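Local coordinates for protein botulinum neurotoxin type G (PDB 3MPP) that attaches the neurotoxin to nerve cells through its receptor-binding domain, so that the zinc protease light chain can be delivered into the host cytosol, at residues A[3-8]-A[180-185]; A[310-315]-A[320-325]. The protein carries 4 engineered substitutions. One frame throughout, in Å; residues are numbered along the deposited sequence.

Interaction 1 of 2, residues A[3-8]-A[180-185]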
loop_
_atom_site.group_PDB
_atom_site.type_symbol
_atom_site.label_atom_id
_atom_site.label_comp_id
_atom_site.label_asym_id
_atom_site.label_seq_id
_atom_site.Cartn_x
_atom_site.Cartn_y
_atom_site.Cartn_z
ATOM N N ALA A 3 22.055 -10.144 4.630
ATOM C CA ALA A 3 21.486 -10.483 3.332
ATOM C C ALA A 3 22.504 -11.138 2.398
ATOM O O ALA A 3 23.550 -10.562 2.105
ATOM C CB ALA A 3 20.886 -9.249 2.677
ATOM N N ILE A 4 22.182 -12.348 1.946
ATOM C CA ILE A 4 22.935 -13.034 0.900
ATOM C C ILE A 4 22.840 -12.279 -0.422
ATOM O O ILE A 4 23.776 -12.278 -1.223
ATOM C CB ILE A 4 22.370 -14.443 0.653
ATOM C CG1 ILE A 4 22.794 -15.408 1.758
ATOM C CG2 ILE A 4 22.814 -14.969 -0.697
ATOM C CD1 ILE A 4 22.314 -16.816 1.510
ATOM N N LEU A 5 21.693 -11.646 -0.647
ATOM C CA LEU A 5 21.427 -10.959 -1.902
ATOM C C LEU A 5 20.364 -9.899 -1.643
ATOM O O LEU A 5 19.393 -10.151 -0.928
ATOM C CB LEU A 5 20.944 -11.956 -2.959
ATOM C CG LEU A 5 20.297 -11.404 -4.243
ATOM C CD1 LEU A 5 21.324 -10.692 -5.114
ATOM C CD2 LEU A 5 19.620 -12.508 -5.032
ATOM N N SER A 6 20.558 -8.710 -2.202
ATOM C CA SER A 6 19.563 -7.645 -2.083
ATOM C C SER A 6 19.529 -6.830 -3.366
ATOM O O SER A 6 20.546 -6.280 -3.791
ATOM C CB SER A 6 19.867 -6.741 -0.889
ATOM O OG SER A 6 21.014 -5.946 -1.121
ATOM N N LEU A 7 18.362 -6.762 -3.993
ATOM C CA LEU A 7 18.238 -6.022 -5.239
ATOM C C LEU A 7 17.936 -4.559 -4.944
ATOM O O LEU A 7 17.026 -4.238 -4.181
ATOM C CB LEU A 7 17.153 -6.622 -6.140
ATOM C CG LEU A 7 17.405 -8.051 -6.647
ATOM C CD1 LEU A 7 16.374 -8.480 -7.697
ATOM C CD2 LEU A 7 18.805 -8.171 -7.204
ATOM N N SER A 8 18.721 -3.674 -5.541
ATOM C CA SER A 8 18.439 -2.251 -5.472
ATOM C C SER A 8 18.591 -1.662 -6.857
ATOM O O SER A 8 19.461 -2.070 -7.625
ATOM C CB SER A 8 19.385 -1.547 -4.503
ATOM O OG SER A 8 19.268 -2.086 -3.201
ATOM N N ASN A 180 22.076 -21.368 -8.881
ATOM C CA ASN A 180 22.857 -20.136 -8.904
ATOM C C ASN A 180 22.048 -18.963 -9.447
ATOM O O ASN A 180 22.404 -17.802 -9.241
ATOM C CB ASN A 180 24.117 -20.314 -9.752
ATOM C CG ASN A 180 25.086 -21.312 -9.157
ATOM O OD1 ASN A 180 25.363 -21.289 -7.957
ATOM N ND2 ASN A 180 25.614 -22.194 -9.997
ATOM N N ASP A 181 20.964 -19.272 -10.149
ATOM C CA ASP A 181 20.130 -18.231 -10.740
ATOM C C ASP A 181 18.800 -18.059 -10.025
ATOM O O ASP A 181 18.145 -19.038 -9.654
ATOM C CB ASP A 181 19.865 -18.535 -12.215
ATOM C CG ASP A 181 21.075 -18.292 -13.085
ATOM O OD1 ASP A 181 22.053 -17.697 -12.587
ATOM O OD2 ASP A 181 21.045 -18.692 -14.267
ATOM N N ILE A 182 18.407 -16.805 -9.830
ATOM C CA ILE A 182 17.045 -16.507 -9.424
ATOM C C ILE A 182 16.376 -15.769 -10.570
ATOM O O ILE A 182 16.835 -14.701 -10.980
ATOM C CB ILE A 182 16.992 -15.659 -8.147
ATOM C CG1 ILE A 182 17.619 -16.438 -6.984
ATOM C CG2 ILE A 182 15.536 -15.244 -7.840
ATOM C CD1 ILE A 182 17.754 -15.655 -5.702
ATOM N N ASP A 183 15.303 -16.350 -11.101
ATOM C CA ASP A 183 14.584 -15.741 -12.213
ATOM C C ASP A 183 13.334 -15.022 -11.740
ATOM O O ASP A 183 12.458 -15.623 -11.114
ATOM C CB ASP A 183 14.177 -16.781 -13.244
ATOM C CG ASP A 183 15.337 -17.240 -14.108
ATOM O OD1 ASP A 183 16.462 -16.718 -13.939
ATOM O OD2 ASP A 183 15.114 -18.129 -14.956
ATOM N N PHE A 184 13.254 -13.739 -12.075
ATOM C CA PHE A 184 12.052 -12.946 -11.843
ATOM C C PHE A 184 11.336 -12.839 -13.172
ATOM O O PHE A 184 11.848 -12.217 -14.121
ATOM C CB PHE A 184 12.425 -11.570 -11.311
ATOM C CG PHE A 184 13.155 -11.614 -10.001
ATOM C CD1 PHE A 184 12.503 -11.306 -8.820
ATOM C CD2 PHE A 184 14.490 -11.979 -9.951
ATOM C CE1 PHE A 184 13.173 -11.347 -7.607
ATOM C CE2 PHE A 184 15.174 -12.023 -8.736
ATOM C CZ PHE A 184 14.510 -11.710 -7.566
ATOM N N LYS A 185 10.168 -13.471 -13.254
ATOM C CA LYS A 185 9.489 -13.642 -14.532
ATOM C C LYS A 185 8.150 -14.337 -14.327
ATOM O O LYS A 185 8.045 -15.230 -13.502
ATOM C CB LYS A 185 10.375 -14.505 -15.442
ATOM C CG LYS A 185 9.862 -14.722 -16.834
ATOM C CD LYS A 185 10.774 -15.698 -17.578
ATOM C CE LYS A 185 10.452 -15.748 -19.064
ATOM N NZ LYS A 185 11.532 -16.430 -19.832
#

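Interaction 2 of 2, residues A[310-315]-A[320-325]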
loop_
_atom_site.group_PDB
_atom_site.type_symbol
_atom_site.label_atom_id
_atom_site.label_comp_id
_atom_site.label_asym_id
_atom_site.label_seq_id
_atom_site.Cartn_x
_atom_site.Cartn_y
_atom_site.Cartn_z
ATOM N N LEU A 310 -5.113 22.192 0.733
ATOM C CA LEU A 310 -5.879 21.160 0.049
ATOM C C LEU A 310 -6.823 21.846 -0.942
ATOM O O LEU A 310 -7.821 22.439 -0.534
ATOM C CB LEU A 310 -6.658 20.298 1.061
ATOM C CG LEU A 310 -5.826 19.330 1.925
ATOM C CD1 LEU A 310 -6.690 18.569 2.957
ATOM C CD2 LEU A 310 -5.084 18.317 1.026
ATOM N N ASN A 311 -6.471 21.812 -2.228
ATOM C CA ASN A 311 -7.355 22.280 -3.294
ATOM C C ASN A 311 -8.381 21.182 -3.596
ATOM O O ASN A 311 -8.125 19.998 -3.355
ATOM C CB ASN A 311 -6.568 22.593 -4.577
ATOM C CG ASN A 311 -5.912 23.981 -4.564
ATOM O OD1 ASN A 311 -6.059 24.751 -3.621
ATOM N ND2 ASN A 311 -5.184 24.296 -5.632
ATOM N N ILE A 312 -9.533 21.570 -4.131
ATOM C CA ILE A 312 -10.539 20.604 -4.560
ATOM C C ILE A 312 -10.924 21.007 -5.973
ATOM O O ILE A 312 -11.344 22.140 -6.197
ATOM C CB ILE A 312 -11.793 20.655 -3.680
ATOM C CG1 ILE A 312 -11.432 20.303 -2.233
ATOM C CG2 ILE A 312 -12.896 19.749 -4.272
ATOM C CD1 ILE A 312 -12.553 20.606 -1.218
ATOM N N ASP A 313 -10.755 20.096 -6.932
ATOM C CA ASP A 313 -10.875 20.502 -8.335
ATOM C C ASP A 313 -12.071 19.891 -9.054
ATOM O O ASP A 313 -12.159 19.988 -10.271
ATOM C CB ASP A 313 -9.588 20.201 -9.121
ATOM C CG ASP A 313 -9.411 18.709 -9.403
ATOM O OD1 ASP A 313 -10.172 17.901 -8.830
ATOM O OD2 ASP A 313 -8.513 18.346 -10.196
ATOM N N ASN A 314 -12.987 19.265 -8.321
ATOM C CA ASN A 314 -14.170 18.695 -8.967
ATOM C C ASN A 314 -15.510 19.222 -8.436
ATOM O O ASN A 314 -16.535 18.566 -8.561
ATOM C CB ASN A 314 -14.132 17.157 -8.953
ATOM C CG ASN A 314 -14.370 16.571 -7.571
ATOM O OD1 ASN A 314 -14.123 17.217 -6.558
ATOM N ND2 ASN A 314 -14.844 15.331 -7.531
ATOM N N ILE A 315 -15.501 20.402 -7.839
ATOM C CA ILE A 315 -16.750 21.026 -7.397
ATOM C C ILE A 315 -17.355 21.903 -8.486
ATOM O O ILE A 315 -18.578 21.981 -8.637
ATOM C CB ILE A 315 -16.547 21.874 -6.140
ATOM C CG1 ILE A 315 -16.411 20.967 -4.914
ATOM C CG2 ILE A 315 -17.726 22.832 -5.949
ATOM C CD1 ILE A 315 -15.892 21.689 -3.684
ATOM N N TYR A 320 -11.595 25.221 -5.664
ATOM C CA TYR A 320 -12.041 25.405 -4.294
ATOM C C TYR A 320 -10.895 24.972 -3.405
ATOM O O TYR A 320 -9.913 24.417 -3.878
ATOM C CB TYR A 320 -13.269 24.552 -3.987
ATOM C CG TYR A 320 -14.582 25.190 -4.377
ATOM C CD1 TYR A 320 -15.594 25.380 -3.442
ATOM C CD2 TYR A 320 -14.810 25.599 -5.683
ATOM C CE1 TYR A 320 -16.810 25.960 -3.803
ATOM C CE2 TYR A 320 -16.011 26.181 -6.051
ATOM C CZ TYR A 320 -17.006 26.359 -5.105
ATOM O OH TYR A 320 -18.200 26.936 -5.476
ATOM N N ARG A 321 -11.028 25.216 -2.112
ATOM C CA ARG A 321 -9.970 24.887 -1.180
ATOM C C ARG A 321 -10.610 24.666 0.160
ATOM O O ARG A 321 -11.704 25.178 0.421
ATOM C CB ARG A 321 -8.966 26.041 -1.096
ATOM C CG ARG A 321 -7.911 25.872 -0.002
ATOM C CD ARG A 321 -6.810 26.909 -0.148
ATOM N NE ARG A 321 -6.061 26.688 -1.378
ATOM C CZ ARG A 321 -5.112 27.500 -1.829
ATOM N NH1 ARG A 321 -4.796 28.604 -1.152
ATOM N NH2 ARG A 321 -4.480 27.205 -2.956
ATOM N N VAL A 322 -9.937 23.893 1.006
ATOM C CA VAL A 322 -10.430 23.623 2.342
ATOM C C VAL A 322 -10.030 24.756 3.279
ATOM O O VAL A 322 -8.857 25.115 3.345
ATOM C CB VAL A 322 -9.873 22.287 2.884
ATOM C CG1 VAL A 322 -10.361 22.053 4.301
ATOM C CG2 VAL A 322 -10.278 21.099 1.957
ATOM N N TYR A 323 -11.006 25.315 3.996
ATOM C CA TYR A 323 -10.731 26.363 4.985
ATOM C C TYR A 323 -11.175 25.991 6.395
ATOM O O TYR A 323 -12.204 25.340 6.596
ATOM C CB TYR A 323 -11.359 27.709 4.588
ATOM C CG TYR A 323 -10.717 28.359 3.381
ATOM C CD1 TYR A 323 -9.681 29.268 3.523
ATOM C CD2 TYR A 323 -11.147 28.047 2.096
ATOM C CE1 TYR A 323 -9.096 29.871 2.416
ATOM C CE2 TYR A 323 -10.567 28.627 0.986
ATOM C CZ TYR A 323 -9.544 29.539 1.150
ATOM O OH TYR A 323 -8.971 30.091 0.035
ATOM N N VAL A 324 -10.395 26.436 7.367
ATOM C CA VAL A 324 -10.736 26.269 8.760
ATOM C C VAL A 324 -11.303 27.574 9.334
ATOM O O VAL A 324 -10.718 28.641 9.152
ATOM C CB VAL A 324 -9.497 25.845 9.556
ATOM C CG1 VAL A 324 -9.772 25.915 11.066
ATOM C CG2 VAL A 324 -9.088 24.440 9.145
ATOM N N LEU A 325 -12.434 27.488 10.027
ATOM C CA LEU A 325 -12.979 28.671 10.683
ATOM C C LEU A 325 -12.128 28.990 11.909
ATOM O O LEU A 325 -12.172 28.271 12.896
ATOM C CB LEU A 325 -14.442 28.439 11.066
ATOM C CG LEU A 325 -15.439 28.820 9.968
ATOM C CD1 LEU A 325 -15.320 27.879 8.784
ATOM C CD2 LEU A 325 -16.871 28.843 10.501
HETATM O O HOH W 1 -6.295 24.123 2.533
#

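Interaction 1 of 2, residues A[3-8]-A[180-185]
Leu5 and Ile182 meet tip to tip in the core of a two-sheet, concanavalin-like beta sandwich, the N-terminal half of the receptor-binding domain. Leu5 CD2 lies 3.7 Å from Ile182 CD1. Two residues further on in each strand, Leu7 and Phe184 come at each other from opposite directions. Leu7 CD1 meets the ring obliquely, 3.7 Å from Phe184 CZ and 3.9 Å from Phe184 CE2. The nearest CA atoms, of Leu5 and Ile182, are 10.3 Å apart. That is a spacing between sheets, not between paired strands, and no hydrogen bond crosses it. All four side chains are buried. In each strand the two come from alternate positions, so one face of each strand is turned inward.

Neighbours in both sheets frame the four side chains. Strand 195-204 pairs with 3-10; its Ile203 touches Leu5 and Ile182, and Phe201 meets the Phe184 ring edge-to-face. On the other sheet, Ile94 of strand 90-98 packs on Ile182 and Phe184. A classic beta bulge sets Ile4 and Leu5 together opposite Ile203, and the chain turns a corner at Ile4. From there Leu5 reaches inward with CG anti to the backbone N (chi1 166°). Ile182 extends its longer branch, with CG1 anti to the carbonyl carbon and CD1 anti to CA (chi2 174°), which puts CD1 at the end of the side chain facing Leu5 CD2.

Interaction 2 of 2, residues A[310-315]-A[320-325]
The Tyr320 ring carries Ile315 on one face. Ile315 CG2 sits 3.6 Å above the ring plane, over its centre, in a CH-pi contact 12° off the ring normal. Ile315 CD1 lies near the CB end of the ring, 3.7 Å from Tyr320 CD1. The two side chains cross at about a right angle. The other flat pair is Asn311 and Arg321. Their amide and guanidinium planes are nearly coplanar, 11° apart. Asn311 OD1 lies at the guanidinium edge and accepts from two nitrogens, Arg321 NE and Arg321 NH2, each at 3.0 Å. NH2 lies in the carbonyl plane, on a lone pair of OD1, while NE lies almost in line with the C=O bond. The arginine chain runs extended, then bends at chi3 (-66°), which brings its NE and NH2 side round to Asn311 OD1. Its NH1 forms a salt bridge to Asp348, and Tyr309 adds a cation-pi contact.

These residues belong to a beta hairpin of the C-terminal, beta-trefoil half of the receptor-binding domain. Asn311 and Arg321 form a non-hydrogen-bonded antiparallel pair, and Ile312 and Tyr320 a hydrogen-bonded one. The latter exchange two backbone bonds, from Ile312 N to Tyr320 O and from Tyr320 N to Ile312 O. Val322 N bonds Leu310 O at 3.0 Å. Beyond it a water accepts from Leu310 N and donates to Val322 O. Val322 is turned toward the other strand, and its CG2 packs against Leu310 CB (3.8 Å) and Ile312 CD1 (3.9 Å).

The two contacts sit in different halves of the receptor-binding domain, on opposite sides of the chain's centre. Their centres are about 46 Å apart and they share no strand. Interaction 1 is buried and joins two sheets of the N-terminal half through apolar side chains alone. Its segments are 172 residues apart in sequence. Interaction 2 is partly buried and pairs neighbouring strands of one hairpin in the C-terminal half. Pairing brings backbone bonds; a bridging water and an arginine-asparagine grip add to them. It buries 431 Å², against 129 Å² for interaction 1. Both lie away from the probable ganglioside-binding motif that includes Trp402.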